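Local coordinates for protein polysaccharide deacetylase (Bacillus cereus, PDB 4HD5) that binds a zinc ion and probably hydrolyses carbon-nitrogen bonds other than peptide bonds, as expected of a polysaccharide deacetylase, at residues 50-55 against 59-64; 105-110 against 138-143; 207-212 against 247-252. All blocks are in the same frame, centred on the assembly; numbering follows the deposited sequence. Where two conformers were deposited one is given.

Overall arrangement
Near the N terminus, interaction 1 pairs the strands of a short hairpin; its segments are three residues apart, and the loop runs from T52 to T59. Interaction 2 closes a loop of 27 residues, mostly strand, and joins residues 105-110 to the end of strand 130-140 inside the same β-domain. The two contacts touch: T61 N lies 2.8 Å from F105 O across neighbouring strands of one sheet. Interaction 3 closes a loop of 34 residues in the TIM barrel, linking the turn and first residues of helix 211-221 with the start of helix 247-255. All three follow one another along the chain without nesting or crossing; the centres of interactions 1 and 3 are about 47 Å apart.

Interaction 1: residues 50-55 against 59-64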
loop_
_atom_site.group_PDB
_atom_site.type_symbol
_atom_site.label_atom_id
_atom_site.label_comp_id
_atom_site.label_asym_id
_atom_site.label_seq_id
_atom_site.Cartn_x
_atom_site.Cartn_y
_atom_site.Cartn_z
ATOM N N SER A 50 16.855 -10.116 -20.560
ATOM C CA SER A 50 16.704 -11.214 -19.626
ATOM C C SER A 50 17.451 -10.857 -18.353
ATOM O O SER A 50 18.488 -10.202 -18.406
ATOM C CB SER A 50 17.263 -12.501 -20.235
ATOM O OG SER A 50 17.558 -13.462 -19.237
ATOM N N TYR A 51 16.911 -11.270 -17.210
ATOM C CA TYR A 51 17.609 -11.116 -15.938
ATOM C C TYR A 51 17.377 -12.335 -15.062
ATOM O O TYR A 51 16.439 -13.090 -15.291
ATOM C CB TYR A 51 17.184 -9.831 -15.216
ATOM C CG TYR A 51 15.686 -9.638 -15.088
ATOM C CD1 TYR A 51 14.961 -10.286 -14.094
ATOM C CD2 TYR A 51 15.002 -8.793 -15.954
ATOM C CE1 TYR A 51 13.596 -10.108 -13.977
ATOM C CE2 TYR A 51 13.635 -8.610 -15.844
ATOM C CZ TYR A 51 12.939 -9.270 -14.857
ATOM O OH TYR A 51 11.585 -9.079 -14.746
ATOM N N THR A 52 18.234 -12.529 -14.062
ATOM C CA THR A 52 18.090 -13.683 -13.179
ATOM C C THR A 52 16.919 -13.424 -12.238
ATOM O O THR A 52 16.783 -12.312 -11.716
ATOM C CB THR A 52 19.377 -13.983 -12.391
ATOM O OG1 THR A 52 19.768 -12.836 -11.633
ATOM C CG2 THR A 52 20.495 -14.363 -13.345
ATOM N N PRO A 53 16.051 -14.437 -12.041
ATOM C CA PRO A 53 14.831 -14.206 -11.266
ATOM C C PRO A 53 15.105 -13.694 -9.858
ATOM O O PRO A 53 16.167 -13.959 -9.290
ATOM C CB PRO A 53 14.181 -15.593 -11.203
ATOM C CG PRO A 53 14.726 -16.318 -12.380
ATOM C CD PRO A 53 16.133 -15.830 -12.519
ATOM N N ILE A 54 14.137 -12.969 -9.313
ATOM C CA ILE A 54 14.251 -12.415 -7.978
ATOM C C ILE A 54 13.074 -12.853 -7.121
ATOM O O ILE A 54 12.057 -13.333 -7.635
ATOM C CB ILE A 54 14.346 -10.880 -8.010
ATOM C CG1 ILE A 54 13.138 -10.259 -8.719
ATOM C CG2 ILE A 54 15.645 -10.452 -8.689
ATOM C CD1 ILE A 54 13.065 -8.757 -8.572
ATOM N N THR A 55 13.240 -12.704 -5.813
ATOM C CA THR A 55 12.161 -12.908 -4.852
ATOM C C THR A 55 11.994 -11.605 -4.096
ATOM O O THR A 55 12.744 -10.648 -4.325
ATOM C CB THR A 55 12.465 -14.055 -3.855
ATOM O OG1 THR A 55 13.514 -13.667 -2.959
ATOM C CG2 THR A 55 12.862 -15.326 -4.591
ATOM N N THR A 59 17.946 -8.257 -3.494
ATOM C CA THR A 59 18.403 -6.879 -3.643
ATOM C C THR A 59 19.189 -6.677 -4.937
ATOM O O THR A 59 19.542 -5.555 -5.282
ATOM C CB THR A 59 19.302 -6.469 -2.464
ATOM O OG1 THR A 59 20.499 -7.260 -2.473
ATOM C CG2 THR A 59 18.568 -6.658 -1.140
ATOM N N ASN A 60 19.470 -7.762 -5.654
ATOM C CA ASN A 60 20.266 -7.670 -6.866
ATOM C C ASN A 60 19.878 -8.713 -7.895
ATOM O O ASN A 60 19.157 -9.666 -7.606
ATOM C CB ASN A 60 21.769 -7.748 -6.548
ATOM C CG ASN A 60 22.157 -9.025 -5.824
ATOM O OD1 ASN A 60 22.029 -10.127 -6.358
ATOM N ND2 ASN A 60 22.658 -8.879 -4.605
ATOM N N THR A 61 20.361 -8.496 -9.107
ATOM C CA THR A 61 20.133 -9.408 -10.216
ATOM C C THR A 61 21.191 -9.129 -11.262
ATOM O O THR A 61 21.937 -8.153 -11.157
ATOM C CB THR A 61 18.715 -9.231 -10.813
ATOM O OG1 THR A 61 18.479 -10.210 -11.834
ATOM C CG2 THR A 61 18.524 -7.833 -11.391
ATOM N N SER A 62 21.262 -10.009 -12.250
ATOM C CA SER A 62 22.165 -9.853 -13.382
ATOM C C SER A 62 21.310 -9.630 -14.617
ATOM O O SER A 62 20.407 -10.407 -14.878
ATOM C CB SER A 62 23.024 -11.112 -13.549
ATOM O OG SER A 62 23.680 -11.134 -14.804
ATOM N N ILE A 63 21.590 -8.564 -15.359
ATOM C CA ILE A 63 20.834 -8.248 -16.561
ATOM C C ILE A 63 21.750 -8.413 -17.766
ATOM O O ILE A 63 22.879 -7.927 -17.769
ATOM C CB ILE A 63 20.303 -6.800 -16.541
ATOM C CG1 ILE A 63 19.441 -6.549 -15.297
ATOM C CG2 ILE A 63 19.503 -6.509 -17.804
ATOM C CD1 ILE A 63 19.083 -5.089 -15.094
ATOM N N HIS A 64 21.251 -9.103 -18.783
ATOM C CA HIS A 64 21.959 -9.232 -20.044
ATOM C C HIS A 64 20.940 -9.166 -21.173
ATOM O O HIS A 64 19.734 -9.120 -20.922
ATOM C CB HIS A 64 22.747 -10.542 -20.082
ATOM C CG HIS A 64 21.899 -11.756 -20.283
ATOM N ND1 HIS A 64 21.284 -12.415 -19.243
ATOM C CD2 HIS A 64 21.570 -12.437 -21.407
ATOM C CE1 HIS A 64 20.610 -13.449 -19.715
ATOM N NE2 HIS A 64 20.767 -13.484 -21.026
HETATM O O HOH W 1 18.893 -12.218 -8.959
#
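S50 and H64 form an antiparallel hydrogen-bonded pair, with S50 N to H64 O at 3.1 Å and H64 N to S50 O at 3.0 Å, and Y51 faces I63 as the adjacent non-hydrogen-bonded pair. The pairing continues through T52 N, which donates to S62 O, but then departs from regular sheet. T52 O accepts a hydrogen bond from a side chain, T61 OG1, at 2.7 Å. That hydroxyl lies in the carbonyl plane and meets a lone pair at a C=O...O angle of 128°. A chi1 of -175° turns the T61 hydroxyl away from its own amide and across to T52. A water 2.9 Å from T52 OG1 also lies within bonding distance of N60 O and probably links the two. Farther toward the turn, I54 CG2 rests against T61 CB at 3.9 Å. At the other end the H64 imidazole swings back toward S50, bringing CE1 to 3.1 Å from S50 OG. Y51 touches I63 through its CB, whereas its ring runs off the hairpin and its OH bonds to I137 O. Strand 60-65 is the centre of a three-stranded sheet, with T61 and I63 bonded through their backbones to F105 and I103; Y51, I54 and T61 pack on I138 of strand 130-140, and I63 reaches Y77 and I79 of strand 72-81.

Interaction 2: residues 105-110 against 138-143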
loop_
_atom_site.group_PDB
_atom_site.type_symbol
_atom_site.label_atom_id
_atom_site.label_comp_id
_atom_site.label_asym_id
_atom_site.label_seq_id
_atom_site.Cartn_x
_atom_site.Cartn_y
_atom_site.Cartn_z
ATOM N N PHE A 105 23.112 -5.570 -11.466
ATOM C CA PHE A 105 22.210 -4.541 -10.949
ATOM C C PHE A 105 21.917 -4.792 -9.480
ATOM O O PHE A 105 21.498 -5.887 -9.116
ATOM C CB PHE A 105 20.892 -4.500 -11.723
ATOM C CG PHE A 105 19.958 -3.425 -11.243
ATOM C CD1 PHE A 105 20.210 -2.094 -11.545
ATOM C CD2 PHE A 105 18.856 -3.732 -10.459
ATOM C CE1 PHE A 105 19.370 -1.095 -11.092
ATOM C CE2 PHE A 105 18.009 -2.736 -10.008
ATOM C CZ PHE A 105 18.267 -1.415 -10.325
ATOM N N ASP A 106 22.139 -3.772 -8.654
ATOM C CA ASP A 106 21.868 -3.827 -7.217
ATOM C C ASP A 106 21.117 -2.561 -6.803
ATOM O O ASP A 106 21.493 -1.455 -7.197
ATOM C CB ASP A 106 23.180 -3.949 -6.430
ATOM C CG ASP A 106 22.959 -4.260 -4.951
ATOM O OD1 ASP A 106 22.326 -3.448 -4.245
ATOM O OD2 ASP A 106 23.425 -5.326 -4.493
ATOM N N ILE A 107 20.071 -2.719 -5.993
ATOM C CA ILE A 107 19.251 -1.577 -5.579
ATOM C C ILE A 107 19.991 -0.583 -4.667
ATOM O O ILE A 107 19.485 0.502 -4.407
ATOM C CB ILE A 107 17.928 -2.017 -4.906
ATOM C CG1 ILE A 107 18.195 -2.772 -3.594
ATOM C CG2 ILE A 107 17.099 -2.854 -5.873
ATOM C CD1 ILE A 107 16.944 -3.193 -2.853
ATOM N N LYS A 108 21.185 -0.949 -4.193
ATOM C CA LYS A 108 22.057 0.002 -3.488
ATOM C C LYS A 108 22.382 1.210 -4.377
ATOM O O LYS A 108 22.639 2.299 -3.872
ATOM C CB LYS A 108 23.358 -0.670 -3.018
ATOM C CG LYS A 108 24.352 -0.963 -4.136
ATOM C CD LYS A 108 25.511 -1.839 -3.684
ATOM C CE LYS A 108 26.403 -2.190 -4.868
ATOM N NZ LYS A 108 27.600 -2.994 -4.490
ATOM N N GLU A 109 22.370 1.004 -5.693
ATOM C CA GLU A 109 22.519 2.085 -6.668
ATOM C C GLU A 109 21.425 3.154 -6.555
ATOM O O GLU A 109 21.639 4.307 -6.940
ATOM C CB GLU A 109 22.513 1.519 -8.090
ATOM C CG GLU A 109 23.660 0.574 -8.419
ATOM C CD GLU A 109 25.019 1.234 -8.327
ATOM O OE1 GLU A 109 25.116 2.449 -8.596
ATOM O OE2 GLU A 109 25.992 0.529 -7.985
ATOM N N PHE A 110 20.253 2.766 -6.049
ATOM C CA PHE A 110 19.146 3.688 -5.812
ATOM C C PHE A 110 18.877 3.848 -4.316
ATOM O O PHE A 110 17.730 4.030 -3.897
ATOM C CB PHE A 110 17.886 3.196 -6.537
ATOM C CG PHE A 110 18.003 3.216 -8.036
ATOM C CD1 PHE A 110 18.744 2.254 -8.700
ATOM C CD2 PHE A 110 17.372 4.200 -8.778
ATOM C CE1 PHE A 110 18.853 2.271 -10.080
ATOM C CE2 PHE A 110 17.478 4.227 -10.154
ATOM C CZ PHE A 110 18.217 3.257 -10.808
ATOM N N ILE A 138 11.273 -4.823 -14.277
ATOM C CA ILE A 138 11.600 -5.671 -13.141
ATOM C C ILE A 138 11.051 -4.983 -11.889
ATOM O O ILE A 138 11.182 -3.762 -11.736
ATOM C CB ILE A 138 13.125 -5.918 -13.020
ATOM C CG1 ILE A 138 13.411 -6.962 -11.937
ATOM C CG2 ILE A 138 13.877 -4.632 -12.737
ATOM C CD1 ILE A 138 14.844 -7.436 -11.907
ATOM N N THR A 139 10.442 -5.768 -11.007
ATOM C CA THR A 139 9.769 -5.228 -9.829
ATOM C C THR A 139 10.276 -5.880 -8.553
ATOM O O THR A 139 10.072 -7.068 -8.318
ATOM C CB THR A 139 8.248 -5.376 -9.966
ATOM O OG1 THR A 139 7.802 -4.515 -11.018
ATOM C CG2 THR A 139 7.511 -5.016 -8.659
ATOM N N PHE A 140 10.967 -5.080 -7.747
ATOM C CA PHE A 140 11.382 -5.473 -6.418
ATOM C C PHE A 140 10.253 -5.074 -5.465
ATOM O O PHE A 140 10.015 -3.885 -5.240
ATOM C CB PHE A 140 12.690 -4.775 -6.036
ATOM C CG PHE A 140 13.885 -5.243 -6.830
ATOM C CD1 PHE A 140 14.124 -4.753 -8.103
ATOM C CD2 PHE A 140 14.768 -6.177 -6.299
ATOM C CE1 PHE A 140 15.223 -5.182 -8.836
ATOM C CE2 PHE A 140 15.869 -6.614 -7.026
ATOM C CZ PHE A 140 16.095 -6.109 -8.296
ATOM N N GLU A 141 9.543 -6.064 -4.936
ATOM C CA GLU A 141 8.376 -5.804 -4.093
ATOM C C GLU A 141 8.762 -4.874 -2.964
ATOM O O GLU A 141 9.783 -5.079 -2.314
ATOM C CB GLU A 141 7.846 -7.101 -3.492
ATOM C CG GLU A 141 7.260 -8.060 -4.516
ATOM C CD GLU A 141 6.031 -7.510 -5.200
ATOM O OE1 GLU A 141 5.346 -6.635 -4.626
ATOM O OE2 GLU A 141 5.752 -7.958 -6.329
ATOM N N GLN A 142 7.962 -3.843 -2.724
ATOM C CA GLN A 142 8.233 -3.033 -1.538
ATOM C C GLN A 142 7.286 -3.327 -0.394
ATOM O O GLN A 142 6.159 -3.797 -0.586
ATOM C CB GLN A 142 8.370 -1.535 -1.817
ATOM C CG GLN A 142 7.531 -0.895 -2.901
ATOM C CD GLN A 142 7.854 0.595 -3.050
ATOM O OE1 GLN A 142 8.894 1.072 -2.580
ATOM N NE2 GLN A 142 6.979 1.327 -3.711
ATOM N N LYS A 143 7.795 -3.094 0.805
ATOM C CA LYS A 143 7.052 -3.321 2.023
ATOM C C LYS A 143 5.994 -2.254 2.175
ATOM O O LYS A 143 6.183 -1.128 1.735
ATOM C CB LYS A 143 7.994 -3.343 3.220
ATOM C CG LYS A 143 8.736 -4.664 3.321
ATOM C CD LYS A 143 9.987 -4.616 4.187
ATOM C CE LYS A 143 9.750 -3.925 5.527
ATOM N NZ LYS A 143 10.255 -2.524 5.533
#
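F105 and I107 meet F140 in the hydrophobic interior of the N-terminal β-sandwich, where a three-stranded and a four-stranded antiparallel sheet pack against each other. F105 belongs to strand 103-106 of the smaller sheet and F140 ends strand 130-140 at the margin of the larger one. The backbones stay well apart, with F105 CA 10.9 Å from I138 CA, and the side chains bridge the distance between them. I107 supplies a CH-pi contact: its CG2 methyl sits 3.9 Å from the centroid of the F140 ring and only 3° off the ring normal, so the methyl is almost equally far from all six ring carbons. The branch reaches that place because CG1 occupies the position between the backbone N and the carbonyl carbon (chi1 64°), leaving CG2 anti to the carbonyl carbon. F105 makes the second approach. Its CE2, at the ring edge, comes to 3.9 Å from F140 CE1, which lies near the plane of the F105 ring. F105 also meets F117 edge-to-face. The turn carrying I107 is fixed by polar bonds of its own. D106 OD1 accepts from K108 N at 2.7 Å through its anti lone pair, forming an Asx turn that leads into the 3-10 segment 107-109, in which E109 N donates to D106 O. Backbone bonds from I107 to T59 and from F140 to G115 tie the two segments to their neighbouring strands. All three touching residues are buried and meet solely through carbon: the methyl covers one face of F140 and the F105 edge meets its rim carbon CE1, so the contact rests on dispersion and close fit without any polar group.

Interaction 3: residues 207-212 against 247-252; sequences GMKNNM and TSEIKE
K209 comes in roughly perpendicular to the E249 side chain, passing the end of the carboxylate so that both its last carbon and its ammonium group touch it. The salt bridge runs from K209 NZ to E249 OE1 at 2.8 Å. The nitrogen approaches on the syn side but stands 32° out of the carboxylate plane, with E249 OE2 3.3 Å from K209 NZ. Bends at chi3 (105°) and chi4 bring the lysine end round, while E249 extends straight beyond CG to meet it. M212 meets the same glutamate at a slant, its SD 4.2 Å from E249 CB. The thioether sulfur thus sits near the base of the E249 side chain, while the lysine meets its carboxylate. Each charged group has another partner, since K209 NZ also donates to A244 O and E249 OE1 also accepts from S246 N. The latter bond, reaching back to the residue just before the helix, is one arm of a capping-box pattern, and the helix start and lysine together would probably stabilise the carboxylate's charge. The contact joins loop-to-helix junctions after neighbouring parallel strands, 199-206 and 230-234, of the TIM barrel; the first strand ends in the zinc ligand D206, whose side chain is about 10 Å from that of K209, placing the contact beside the metal-bearing rim of this deacetylase fold.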
loop_
_atom_site.group_PDB
_atom_site.type_symbol
_atom_site.label_atom_id
_atom_site.label_comp_id
_atom_site.label_asym_id
_atom_site.label_seq_id
_atom_site.Cartn_x
_atom_site.Cartn_y
_atom_site.Cartn_z
ATOM N N GLY A 207 -15.623 2.970 13.160
ATOM C CA GLY A 207 -16.512 4.035 12.697
ATOM C C GLY A 207 -16.995 4.943 13.813
ATOM O O GLY A 207 -18.162 5.369 13.826
ATOM N N MET A 208 -16.084 5.258 14.732
ATOM C CA MET A 208 -16.359 6.144 15.858
ATOM C C MET A 208 -16.568 7.555 15.362
ATOM O O MET A 208 -15.927 7.958 14.400
ATOM C CB MET A 208 -15.165 6.170 16.815
ATOM C CG MET A 208 -14.810 4.837 17.437
ATOM S SD MET A 208 -13.570 5.033 18.728
ATOM C CE MET A 208 -14.635 5.556 20.055
ATOM N N LYS A 209 -17.425 8.316 16.040
ATOM C CA LYS A 209 -17.625 9.726 15.688
ATOM C C LYS A 209 -16.338 10.519 15.782
ATOM O O LYS A 209 -16.110 11.412 14.983
ATOM C CB LYS A 209 -18.688 10.397 16.568
ATOM C CG LYS A 209 -20.111 10.121 16.114
ATOM C CD LYS A 209 -21.123 11.125 16.669
ATOM C CE LYS A 209 -21.596 12.125 15.619
ATOM N NZ LYS A 209 -22.514 11.509 14.616
ATOM N N ASN A 210 -15.489 10.197 16.751
ATOM C CA ASN A 210 -14.266 10.977 16.946
ATOM C C ASN A 210 -13.298 10.876 15.752
ATOM O O ASN A 210 -12.386 11.681 15.626
ATOM C CB ASN A 210 -13.583 10.610 18.266
ATOM C CG ASN A 210 -13.090 9.187 18.283
ATOM O OD1 ASN A 210 -12.392 8.759 17.372
ATOM N ND2 ASN A 210 -13.467 8.435 19.310
ATOM N N ASN A 211 -13.516 9.911 14.865
ATOM C CA ASN A 211 -12.767 9.853 13.613
ATOM C C ASN A 211 -13.032 11.033 12.675
ATOM O O ASN A 211 -12.303 11.233 11.708
ATOM C CB ASN A 211 -13.039 8.540 12.898
ATOM C CG ASN A 211 -12.376 7.346 13.588
ATOM O OD1 ASN A 211 -11.803 7.445 14.689
ATOM N ND2 ASN A 211 -12.431 6.230 12.930
ATOM N N MET A 212 -14.074 11.812 12.955
ATOM C CA MET A 212 -14.205 13.127 12.336
ATOM C C MET A 212 -13.031 14.045 12.746
ATOM O O MET A 212 -12.608 14.902 11.962
ATOM C CB MET A 212 -15.550 13.764 12.685
ATOM C CG MET A 212 -16.738 13.079 12.031
ATOM S SD MET A 212 -16.673 13.134 10.232
ATOM C CE MET A 212 -17.060 14.864 9.951
ATOM N N THR A 247 -24.886 8.738 8.425
ATOM C CA THR A 247 -24.837 8.611 6.977
ATOM C C THR A 247 -24.255 9.878 6.325
ATOM O O THR A 247 -23.449 9.796 5.399
ATOM C CB THR A 247 -26.246 8.345 6.411
ATOM O OG1 THR A 247 -26.712 7.070 6.870
ATOM C CG2 THR A 247 -26.234 8.362 4.882
ATOM N N SER A 248 -24.673 11.047 6.801
ATOM C CA SER A 248 -24.221 12.298 6.187
ATOM C C SER A 248 -22.742 12.538 6.484
ATOM O O SER A 248 -22.038 13.122 5.668
ATOM C CB SER A 248 -25.088 13.486 6.622
ATOM O OG SER A 248 -24.839 13.816 7.972
ATOM N N GLU A 249 -22.261 12.064 7.634
ATOM C CA GLU A 249 -20.841 12.186 7.965
ATOM C C GLU A 249 -20.009 11.260 7.083
ATOM O O GLU A 249 -18.990 11.665 6.538
ATOM C CB GLU A 249 -20.592 11.883 9.439
ATOM C CG GLU A 249 -21.120 12.977 10.357
ATOM C CD GLU A 249 -21.034 12.630 11.827
ATOM O OE1 GLU A 249 -21.215 11.445 12.185
ATOM O OE2 GLU A 249 -20.808 13.561 12.635
ATOM N N ILE A 250 -20.463 10.022 6.934
ATOM C CA ILE A 250 -19.801 9.081 6.033
ATOM C C ILE A 250 -19.744 9.639 4.616
ATOM O O ILE A 250 -18.698 9.583 3.965
ATOM C CB ILE A 250 -20.491 7.704 6.052
ATOM C CG1 ILE A 250 -20.214 7.026 7.394
ATOM C CG2 ILE A 250 -19.991 6.823 4.910
ATOM C CD1 ILE A 250 -21.150 5.895 7.722
ATOM N N LYS A 251 -20.861 10.189 4.144
ATOM C CA LYS A 251 -20.908 10.737 2.788
ATOM C C LYS A 251 -19.940 11.904 2.610
ATOM O O LYS A 251 -19.240 11.977 1.596
ATOM C CB LYS A 251 -22.333 11.143 2.403
ATOM C CG LYS A 251 -23.198 9.980 1.949
ATOM C CD LYS A 251 -24.417 10.483 1.182
ATOM C CE LYS A 251 -25.087 9.362 0.414
ATOM N NZ LYS A 251 -25.706 8.404 1.358
ATOM N N GLU A 252 -19.873 12.793 3.598
ATOM C CA GLU A 252 -18.918 13.897 3.561
ATOM C C GLU A 252 -17.477 13.360 3.450
ATOM O O GLU A 252 -16.683 13.841 2.642
ATOM C CB GLU A 252 -19.085 14.799 4.794
ATOM C CG GLU A 252 -18.035 15.899 4.891
ATOM C CD GLU A 252 -18.308 16.929 5.974
ATOM O OE1 GLU A 252 -19.246 16.760 6.785
ATOM O OE2 GLU A 252 -17.563 17.927 6.005
#